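Local coordinates for protein acetyltransferase (Vibrio fischeri, PDB 3JVN) that probably transfers acyl groups, as expected for a member of the GNAT acetyltransferase family, at residues V86-D92 / V122-E128; G69-G73 / L109-I113; C56-V60 / R112-L117. All blocks are in the same frame, centred on the assembly; numbering follows the deposited sequence.

Interaction 1. Residues V86-D92 / V122-E128; sequences VMMATID and VKEIFVE
Met88 reaches Phe126 because its CG lies opposite the carbonyl carbon (chi1 -53°) and the chain then runs extended, rising from the sheet beside the side chain of Glu124, whose CB is 3.6 Å from Met88 SE. The selenium of this selenomethionine sits 5.2 Å from the centroid of the Phe126 ring, 76° off its normal, a Met-aromatic contact at the ring edge. Ala89 points to the other face of the sheet and meets Ile125 CD1 through its CB at 3.5 Å. There Ile91 CD1 also touches the methyls Ile125 CG2 and Val127 CG2. The strands run parallel, their axes 18° apart, and five backbone hydrogen bonds cross the pair. Four follow the parallel pattern, and the fifth, Lys123 N to Met87 O, is one residue out of step with it. Ala89 N and O pair with Glu124 O and Phe126 N, and Ile91 N and O with Phe126 O and Glu128 N. Leu117 of helix 105-118 packs on Ala89 and Ile125, whereas Met88 packs on Phe126 of the second subunit and Phe126 on Glu124 of that subunit. The chemistry therefore divides: main-chain hydrogen bonds set the register, an apolar face receives the helix, and a mixed face turns to the other chain.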
loop_
_atom_site.group_PDB
_atom_site.type_symbol
_atom_site.label_atom_id
_atom_site.label_comp_id
_atom_site.label_asym_id
_atom_site.label_seq_id
_atom_site.Cartn_x
_atom_site.Cartn_y
_atom_site.Cartn_z
ATOM N N VAL A 86 -8.920 -0.915 -3.456
ATOM C CA VAL A 86 -8.296 0.392 -3.649
ATOM C C VAL A 86 -7.299 0.232 -4.775
ATOM O O VAL A 86 -6.478 -0.678 -4.752
ATOM C CB VAL A 86 -7.524 0.835 -2.386
ATOM C CG1 VAL A 86 -7.074 2.283 -2.521
ATOM C CG2 VAL A 86 -8.376 0.642 -1.154
HETATM N N MSE A 87 -7.356 1.107 -5.765
HETATM C CA MSE A 87 -6.429 0.985 -6.871
HETATM C C MSE A 87 -5.045 1.522 -6.529
HETATM O O MSE A 87 -4.888 2.674 -6.120
HETATM C CB MSE A 87 -6.962 1.709 -8.105
HETATM C CG MSE A 87 -6.000 1.674 -9.308
HETATM SE SE MSE A 87 -5.808 -0.076 -10.148
HETATM C CE MSE A 87 -6.193 0.443 -11.970
HETATM N N MSE A 88 -4.040 0.673 -6.700
HETATM C CA MSE A 88 -2.663 1.061 -6.437
HETATM C C MSE A 88 -1.797 0.490 -7.536
HETATM O O MSE A 88 -2.277 -0.242 -8.404
HETATM C CB MSE A 88 -2.194 0.519 -5.089
HETATM C CG MSE A 88 -3.094 0.858 -3.925
HETATM SE SE MSE A 88 -2.266 0.340 -2.265
HETATM C CE MSE A 88 -3.553 1.101 -1.044
ATOM N N ALA A 89 -0.517 0.818 -7.496
ATOM C CA ALA A 89 0.400 0.325 -8.500
ATOM C C ALA A 89 1.809 0.177 -7.955
ATOM O O ALA A 89 2.107 0.593 -6.834
ATOM C CB ALA A 89 0.406 1.254 -9.734
ATOM N N THR A 90 2.678 -0.406 -8.775
ATOM C CA THR A 90 4.070 -0.629 -8.397
ATOM C C THR A 90 5.011 -0.394 -9.584
ATOM O O THR A 90 4.768 -0.883 -10.686
ATOM C CB THR A 90 4.287 -2.090 -7.897
ATOM O OG1 THR A 90 3.260 -2.436 -6.960
ATOM C CG2 THR A 90 5.641 -2.229 -7.217
ATOM N N ILE A 91 6.075 0.363 -9.352
ATOM C CA ILE A 91 7.077 0.604 -10.381
ATOM C C ILE A 91 8.135 -0.435 -10.040
ATOM O O ILE A 91 8.714 -0.418 -8.951
ATOM C CB ILE A 91 7.655 2.045 -10.303
ATOM C CG1 ILE A 91 6.590 3.041 -10.763
ATOM C CG2 ILE A 91 8.869 2.179 -11.198
ATOM C CD1 ILE A 91 6.924 4.486 -10.506
ATOM N N ASP A 92 8.358 -1.355 -10.972
ATOM C CA ASP A 92 9.297 -2.439 -10.753
ATOM C C ASP A 92 10.761 -2.173 -11.138
ATOM O O ASP A 92 11.624 -2.048 -10.268
ATOM C CB ASP A 92 8.770 -3.688 -11.471
ATOM C CG ASP A 92 7.381 -4.083 -10.996
ATOM O OD1 ASP A 92 6.473 -4.271 -11.843
ATOM O OD2 ASP A 92 7.201 -4.213 -9.762
ATOM N N VAL A 122 -4.730 6.001 -9.378
ATOM C CA VAL A 122 -3.986 5.226 -8.381
ATOM C C VAL A 122 -3.848 6.002 -7.076
ATOM O O VAL A 122 -3.467 7.175 -7.066
ATOM C CB VAL A 122 -2.574 4.818 -8.864
ATOM C CG1 VAL A 122 -2.685 3.948 -10.110
ATOM C CG2 VAL A 122 -1.728 6.055 -9.112
ATOM N N LYS A 123 -4.158 5.331 -5.972
ATOM C CA LYS A 123 -4.096 5.961 -4.665
ATOM C C LYS A 123 -2.698 5.900 -4.081
ATOM O O LYS A 123 -2.200 6.902 -3.570
ATOM C CB LYS A 123 -5.086 5.287 -3.721
ATOM C CG LYS A 123 -6.501 5.155 -4.304
ATOM C CD LYS A 123 -7.014 6.480 -4.844
ATOM C CE LYS A 123 -8.460 6.359 -5.277
ATOM N NZ LYS A 123 -8.964 7.602 -5.935
ATOM N N GLU A 124 -2.068 4.727 -4.160
ATOM C CA GLU A 124 -0.713 4.534 -3.642
ATOM C C GLU A 124 0.254 3.970 -4.687
ATOM O O GLU A 124 -0.137 3.174 -5.535
ATOM C CB GLU A 124 -0.740 3.601 -2.425
ATOM C CG GLU A 124 -1.504 4.149 -1.221
ATOM C CD GLU A 124 -1.103 5.572 -0.870
ATOM O OE1 GLU A 124 0.119 5.845 -0.850
ATOM O OE2 GLU A 124 -2.004 6.407 -0.602
ATOM N N ILE A 125 1.516 4.391 -4.602
ATOM C CA ILE A 125 2.563 3.936 -5.518
ATOM C C ILE A 125 3.831 3.453 -4.797
ATOM O O ILE A 125 4.459 4.201 -4.044
ATOM C CB ILE A 125 2.984 5.059 -6.504
ATOM C CG1 ILE A 125 1.794 5.475 -7.361
ATOM C CG2 ILE A 125 4.123 4.581 -7.391
ATOM C CD1 ILE A 125 1.175 4.331 -8.152
ATOM N N PHE A 126 4.208 2.203 -5.057
ATOM C CA PHE A 126 5.392 1.600 -4.448
ATOM C C PHE A 126 6.490 1.446 -5.488
ATOM O O PHE A 126 6.308 0.737 -6.472
ATOM C CB PHE A 126 5.044 0.220 -3.892
ATOM C CG PHE A 126 3.937 0.233 -2.893
ATOM C CD1 PHE A 126 4.162 0.680 -1.599
ATOM C CD2 PHE A 126 2.656 -0.179 -3.254
ATOM C CE1 PHE A 126 3.126 0.717 -0.680
ATOM C CE2 PHE A 126 1.614 -0.147 -2.345
ATOM C CZ PHE A 126 1.844 0.302 -1.055
ATOM N N VAL A 127 7.622 2.110 -5.266
ATOM C CA VAL A 127 8.744 2.028 -6.191
ATOM C C VAL A 127 9.702 0.922 -5.744
ATOM O O VAL A 127 10.138 0.877 -4.589
ATOM C CB VAL A 127 9.487 3.396 -6.297
ATOM C CG1 VAL A 127 10.639 3.318 -7.299
ATOM C CG2 VAL A 127 8.498 4.481 -6.742
ATOM N N GLU A 128 10.007 0.017 -6.668
ATOM C CA GLU A 128 10.890 -1.113 -6.389
ATOM C C GLU A 128 12.236 -0.967 -7.094
ATOM O O GLU A 128 13.075 -1.856 -7.005
ATOM C CB GLU A 128 10.247 -2.420 -6.869
ATOM C CG GLU A 128 8.791 -2.628 -6.495
ATOM C CD GLU A 128 8.584 -2.911 -5.022
ATOM O OE1 GLU A 128 8.916 -2.031 -4.202
ATOM O OE2 GLU A 128 8.090 -4.010 -4.681
#

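Interaction 2. Residues G69-G73 / L109-I113; sequences GFITG and LMMRI. With SO4 (sulfate ion), chain B.
Ile71 is the central side chain here, touching Leu109, Met110 and Ile113. Its CG1 branch stands opposite the backbone nitrogen (chi1 -176°) and continues extended, carrying CD1 forward to the helix surface, while CG2 occupies the position between the backbone N and the carbonyl carbon. The two branches divide the work. Ile71 CG2 lies 3.9 Å from Leu109 CB, as the two side chains slide past each other in opposite directions. Ile71 CD1 goes further along the helix, to 3.7 Å from Ile113 CG2, and at the same range meets the selenium of Met110, a selenomethionine that starts away from the strand and curls back through its bent chain, crossing Ile71 at about a right angle. Leu109 sends CD1 to the strand backbone, 3.8 Å from Phe70 O. At the other end of the segment Ile113, also with an extended chain, brings CD1 to 3.6 Å from Gly73 CA, where the glycine lets the methyl settle directly against the main chain. The strand and helix axes approach to 8.7 Å, inclined at 35°, a spacing filled by these branches. Phe70 points from the reverse face of the strand to helix 13-30, so the sheet is covered on both sides. The arrangement is typical of the GNAT fold, in which a helix following the fourth strand packs across the central sheet.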
loop_
_atom_site.group_PDB
_atom_site.type_symbol
_atom_site.label_atom_id
_atom_site.label_comp_id
_atom_site.label_asym_id
_atom_site.label_seq_id
_atom_site.Cartn_x
_atom_site.Cartn_y
_atom_site.Cartn_z
ATOM N N GLY A 69 16.611 2.880 -23.168
ATOM C CA GLY A 69 16.068 2.812 -21.826
ATOM C C GLY A 69 14.633 2.329 -21.766
ATOM O O GLY A 69 13.916 2.346 -22.762
ATOM N N PHE A 70 14.218 1.880 -20.588
ATOM C CA PHE A 70 12.856 1.409 -20.384
ATOM C C PHE A 70 12.514 1.480 -18.893
ATOM O O PHE A 70 13.391 1.628 -18.039
ATOM C CB PHE A 70 12.691 -0.035 -20.895
ATOM C CG PHE A 70 13.402 -1.061 -20.060
ATOM C CD1 PHE A 70 14.778 -1.261 -20.186
ATOM C CD2 PHE A 70 12.709 -1.778 -19.091
ATOM C CE1 PHE A 70 15.452 -2.156 -19.348
ATOM C CE2 PHE A 70 13.370 -2.669 -18.252
ATOM C CZ PHE A 70 14.739 -2.858 -18.379
ATOM N N ILE A 71 11.225 1.399 -18.595
ATOM C CA ILE A 71 10.750 1.426 -17.223
ATOM C C ILE A 71 9.609 0.426 -17.217
ATOM O O ILE A 71 8.950 0.230 -18.239
ATOM C CB ILE A 71 10.275 2.856 -16.786
ATOM C CG1 ILE A 71 9.875 2.830 -15.296
ATOM C CG2 ILE A 71 9.158 3.346 -17.691
ATOM C CD1 ILE A 71 9.610 4.198 -14.705
ATOM N N THR A 72 9.388 -0.214 -16.070
ATOM C CA THR A 72 8.359 -1.237 -15.957
ATOM C C THR A 72 7.514 -1.084 -14.696
ATOM O O THR A 72 8.062 -0.883 -13.615
ATOM C CB THR A 72 9.028 -2.657 -16.014
ATOM O OG1 THR A 72 8.182 -3.574 -16.725
ATOM C CG2 THR A 72 9.284 -3.187 -14.624
ATOM N N GLY A 73 6.189 -1.186 -14.831
ATOM C CA GLY A 73 5.311 -1.053 -13.675
ATOM C C GLY A 73 4.005 -1.820 -13.830
ATOM O O GLY A 73 3.611 -2.131 -14.958
ATOM N N LEU A 109 10.904 8.948 -18.134
ATOM C CA LEU A 109 10.326 7.605 -18.065
ATOM C C LEU A 109 9.407 7.538 -16.842
ATOM O O LEU A 109 8.294 7.028 -16.917
ATOM C CB LEU A 109 11.426 6.543 -17.955
ATOM C CG LEU A 109 12.239 6.234 -19.217
ATOM C CD1 LEU A 109 13.394 5.320 -18.864
ATOM C CD2 LEU A 109 11.355 5.587 -20.262
HETATM N N MSE A 110 9.882 8.058 -15.715
HETATM C CA MSE A 110 9.090 8.087 -14.492
HETATM C C MSE A 110 7.897 9.003 -14.724
HETATM O O MSE A 110 6.833 8.830 -14.131
HETATM C CB MSE A 110 9.917 8.641 -13.327
HETATM C CG MSE A 110 10.813 7.621 -12.615
HETATM SE SE MSE A 110 9.783 6.275 -11.620
HETATM C CE MSE A 110 8.303 7.421 -11.075
HETATM N N MSE A 111 8.104 9.992 -15.590
HETATM C CA MSE A 111 7.084 10.976 -15.931
HETATM C C MSE A 111 5.956 10.322 -16.718
HETATM O O MSE A 111 4.774 10.620 -16.517
HETATM C CB MSE A 111 7.706 12.095 -16.774
HETATM C CG MSE A 111 7.357 13.510 -16.310
HETATM SE SE MSE A 111 8.135 13.960 -14.577
HETATM C CE MSE A 111 6.672 13.410 -13.425
ATOM N N ARG A 112 6.337 9.436 -17.630
ATOM C CA ARG A 112 5.371 8.738 -18.459
ATOM C C ARG A 112 4.523 7.771 -17.623
ATOM O O ARG A 112 3.294 7.864 -17.614
ATOM C CB ARG A 112 6.094 7.963 -19.565
ATOM C CG ARG A 112 5.158 7.260 -20.536
ATOM C CD ARG A 112 4.397 8.260 -21.407
ATOM N NE ARG A 112 3.350 7.630 -22.212
ATOM C CZ ARG A 112 2.302 6.983 -21.700
ATOM N NH1 ARG A 112 2.152 6.872 -20.381
ATOM N NH2 ARG A 112 1.399 6.445 -22.508
ATOM N N ILE A 113 5.171 6.855 -16.909
ATOM C CA ILE A 113 4.421 5.894 -16.117
ATOM C C ILE A 113 3.439 6.542 -15.136
ATOM O O ILE A 113 2.345 6.009 -14.906
ATOM C CB ILE A 113 5.361 4.903 -15.369
ATOM C CG1 ILE A 113 4.511 3.800 -14.719
ATOM C CG2 ILE A 113 6.219 5.632 -14.343
ATOM C CD1 ILE A 113 5.278 2.522 -14.377
HETATM S S SO4 B . 2.619 6.469 -25.850
HETATM O O1 SO4 B . 2.983 5.133 -26.375
HETATM O O2 SO4 B . 1.357 6.370 -25.098
HETATM O O3 SO4 B . 2.426 7.395 -26.983
HETATM O O4 SO4 B . 3.697 6.980 -24.972
#

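Interaction 3. Residues C56-V60 / R112-L117; sequences CMVYV and RIEQEL. With SO4 (sulfate ion), chain B.
Tyr59 and Ile113 mark the nearest approach of the two backbones, with CA atoms 7.4 Å apart, where strand 56-60 faces helix 112-117. The axes come within 9.6 Å and their N-to-C directions differ by 146°, so the pair is closer to antiparallel than to crossed. This is helix-on-sheet packing of the alpha/beta GNAT fold: alternate strand residues Met57 and Tyr59 point to the helix, and Val58 points from it. Main-chain bonds from Tyr59 to Ile71 and from Met57 to Gly73 tie this strand to strand 67-79.

The chief side-chain feature is Arg112 laid over the Tyr59 ring. Its CG sits above the centre of the ring, 3.6 Å from the centroid and close to the normal, a CH-pi contact. A bend at chi2 (69°) then turns the chain along the same face, so that the guanidinium group reaches the ring's CE1 side with the two planes tilted 37° apart. Gln115 OE1 lies over the opposite face of the guanidinium, which is thus sandwiched between the tyrosine and a side chain of its own helix. Beyond the aromatic ring, Met57, a selenomethionine, supplies the apolar part, its SE lying 3.8 Å from Leu117 CD1; the placement of its terminal methyl is doubtful.

The stacked guanidinium presents its edge to a sulfate ion, probably from the crystallisation liquor, which also accepts a bond from Arg7 N on strand 4-7. Two Arg112 nitrogens grip separate oxygens, which would restrain rotation of the group and probably helps to balance its charge. Arg112 NE donates to SO4 O4 at 2.9 Å, and Arg112 NH2 donates to SO4 O2 at 2.6 Å in a nearly straight bond.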
loop_
_atom_site.group_PDB
_atom_site.type_symbol
_atom_site.label_atom_id
_atom_site.label_comp_id
_atom_site.label_asym_id
_atom_site.label_seq_id
_atom_site.Cartn_x
_atom_site.Cartn_y
_atom_site.Cartn_z
ATOM N N CYS A 56 -0.195 -4.639 -16.813
ATOM C CA CYS A 56 1.215 -4.241 -16.852
ATOM C C CYS A 56 1.563 -3.088 -17.787
ATOM O O CYS A 56 0.867 -2.813 -18.760
ATOM C CB CYS A 56 2.093 -5.443 -17.218
ATOM S SG CYS A 56 2.208 -6.707 -15.934
HETATM N N MSE A 57 2.669 -2.422 -17.486
HETATM C CA MSE A 57 3.126 -1.305 -18.295
HETATM C C MSE A 57 4.619 -1.364 -18.561
HETATM O O MSE A 57 5.404 -1.724 -17.693
HETATM C CB MSE A 57 2.800 0.011 -17.593
HETATM C CG MSE A 57 1.326 0.284 -17.451
HETATM SE SE MSE A 57 0.916 1.444 -15.966
HETATM C CE MSE A 57 1.568 3.120 -16.708
ATOM N N VAL A 58 5.009 -1.013 -19.775
ATOM C CA VAL A 58 6.416 -0.982 -20.107
ATOM C C VAL A 58 6.660 0.123 -21.119
ATOM O O VAL A 58 6.182 0.060 -22.241
ATOM C CB VAL A 58 6.920 -2.349 -20.651
ATOM C CG1 VAL A 58 5.954 -2.897 -21.683
ATOM C CG2 VAL A 58 8.292 -2.178 -21.247
ATOM N N TYR A 59 7.378 1.161 -20.706
ATOM C CA TYR A 59 7.685 2.242 -21.624
ATOM C C TYR A 59 9.168 2.230 -21.934
ATOM O O TYR A 59 9.978 1.820 -21.103
ATOM C CB TYR A 59 7.277 3.580 -21.024
ATOM C CG TYR A 59 5.803 3.659 -20.753
ATOM C CD1 TYR A 59 4.889 3.873 -21.793
ATOM C CD2 TYR A 59 5.313 3.521 -19.463
ATOM C CE1 TYR A 59 3.523 3.944 -21.542
ATOM C CE2 TYR A 59 3.956 3.595 -19.207
ATOM C CZ TYR A 59 3.068 3.811 -20.238
ATOM O OH TYR A 59 1.724 3.910 -19.965
ATOM N N VAL A 60 9.511 2.662 -23.145
ATOM C CA VAL A 60 10.903 2.716 -23.579
ATOM C C VAL A 60 11.293 4.107 -24.084
ATOM O O VAL A 60 10.444 4.881 -24.538
ATOM C CB VAL A 60 11.191 1.675 -24.714
ATOM C CG1 VAL A 60 11.163 0.255 -24.151
ATOM C CG2 VAL A 60 10.170 1.827 -25.841
ATOM N N ARG A 112 6.337 9.436 -17.630
ATOM C CA ARG A 112 5.371 8.738 -18.459
ATOM C C ARG A 112 4.523 7.771 -17.623
ATOM O O ARG A 112 3.294 7.864 -17.614
ATOM C CB ARG A 112 6.094 7.963 -19.565
ATOM C CG ARG A 112 5.158 7.260 -20.536
ATOM C CD ARG A 112 4.397 8.260 -21.407
ATOM N NE ARG A 112 3.350 7.630 -22.212
ATOM C CZ ARG A 112 2.302 6.983 -21.700
ATOM N NH1 ARG A 112 2.152 6.872 -20.381
ATOM N NH2 ARG A 112 1.399 6.445 -22.508
ATOM N N ILE A 113 5.171 6.855 -16.909
ATOM C CA ILE A 113 4.421 5.894 -16.117
ATOM C C ILE A 113 3.439 6.542 -15.136
ATOM O O ILE A 113 2.345 6.009 -14.906
ATOM C CB ILE A 113 5.361 4.903 -15.369
ATOM C CG1 ILE A 113 4.511 3.800 -14.719
ATOM C CG2 ILE A 113 6.219 5.632 -14.343
ATOM C CD1 ILE A 113 5.278 2.522 -14.377
ATOM N N GLU A 114 3.816 7.689 -14.569
ATOM C CA GLU A 114 2.947 8.398 -13.629
ATOM C C GLU A 114 1.757 9.010 -14.374
ATOM O O GLU A 114 0.681 9.176 -13.811
ATOM C CB GLU A 114 3.715 9.511 -12.914
ATOM C CG GLU A 114 4.899 9.057 -12.073
ATOM C CD GLU A 114 5.644 10.232 -11.442
ATOM O OE1 GLU A 114 6.709 10.015 -10.824
ATOM O OE2 GLU A 114 5.162 11.378 -11.571
ATOM N N GLN A 115 1.951 9.348 -15.640
ATOM C CA GLN A 115 0.866 9.921 -16.415
ATOM C C GLN A 115 -0.271 8.912 -16.469
ATOM O O GLN A 115 -1.402 9.227 -16.107
ATOM C CB GLN A 115 1.345 10.243 -17.823
ATOM C CG GLN A 115 0.347 10.996 -18.672
ATOM C CD GLN A 115 0.805 11.084 -20.117
ATOM O OE1 GLN A 115 0.774 10.091 -20.846
ATOM N NE2 GLN A 115 1.249 12.269 -20.535
ATOM N N GLU A 116 0.037 7.699 -16.925
ATOM C CA GLU A 116 -0.954 6.630 -17.019
ATOM C C GLU A 116 -1.487 6.248 -15.642
ATOM O O GLU A 116 -2.668 5.934 -15.480
ATOM C CB GLU A 116 -0.342 5.407 -17.692
ATOM C CG GLU A 116 -0.475 5.426 -19.203
ATOM C CD GLU A 116 -1.841 4.967 -19.673
ATOM O OE1 GLU A 116 -2.121 3.753 -19.588
ATOM O OE2 GLU A 116 -2.639 5.821 -20.112
ATOM N N LEU A 117 -0.606 6.272 -14.651
ATOM C CA LEU A 117 -0.989 5.947 -13.290
ATOM C C LEU A 117 -2.024 6.935 -12.773
ATOM O O LEU A 117 -3.092 6.537 -12.315
ATOM C CB LEU A 117 0.244 5.977 -12.401
ATOM C CG LEU A 117 0.581 4.615 -11.803
ATOM C CD1 LEU A 117 0.349 3.504 -12.837
ATOM C CD2 LEU A 117 2.025 4.629 -11.332
HETATM S S SO4 B . 2.619 6.469 -25.850
HETATM O O1 SO4 B . 2.983 5.133 -26.375
HETATM O O2 SO4 B . 1.357 6.370 -25.098
HETATM O O3 SO4 B . 2.426 7.395 -26.983
HETATM O O4 SO4 B . 3.697 6.980 -24.972
#

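How the interactions relate
Interactions 2 and 3 are buried, with centres about 5 Å apart, and share Arg112 and Ile113: helix 105-118 bridges the neighbouring strands 67-79 and 56-62. Interaction 1 is partly buried, its centre about 12 Å from the centre of the chain, and joins the two parallel strands that flank this helix in sequence, completing a beta-alpha-beta unit. Leu117 of interaction 3 also borders interaction 1, where Val122 CG1 lies against its carbonyl oxygen, and Ile91 links interaction 1 to interaction 2 through Met110. Chemistry follows position: main-chain hydrogen bonds dominate between the strands of interaction 1, aliphatic branches make interaction 2, and interaction 3 combines apolar packing with a charged, sulfate-bound group near strand 4-7.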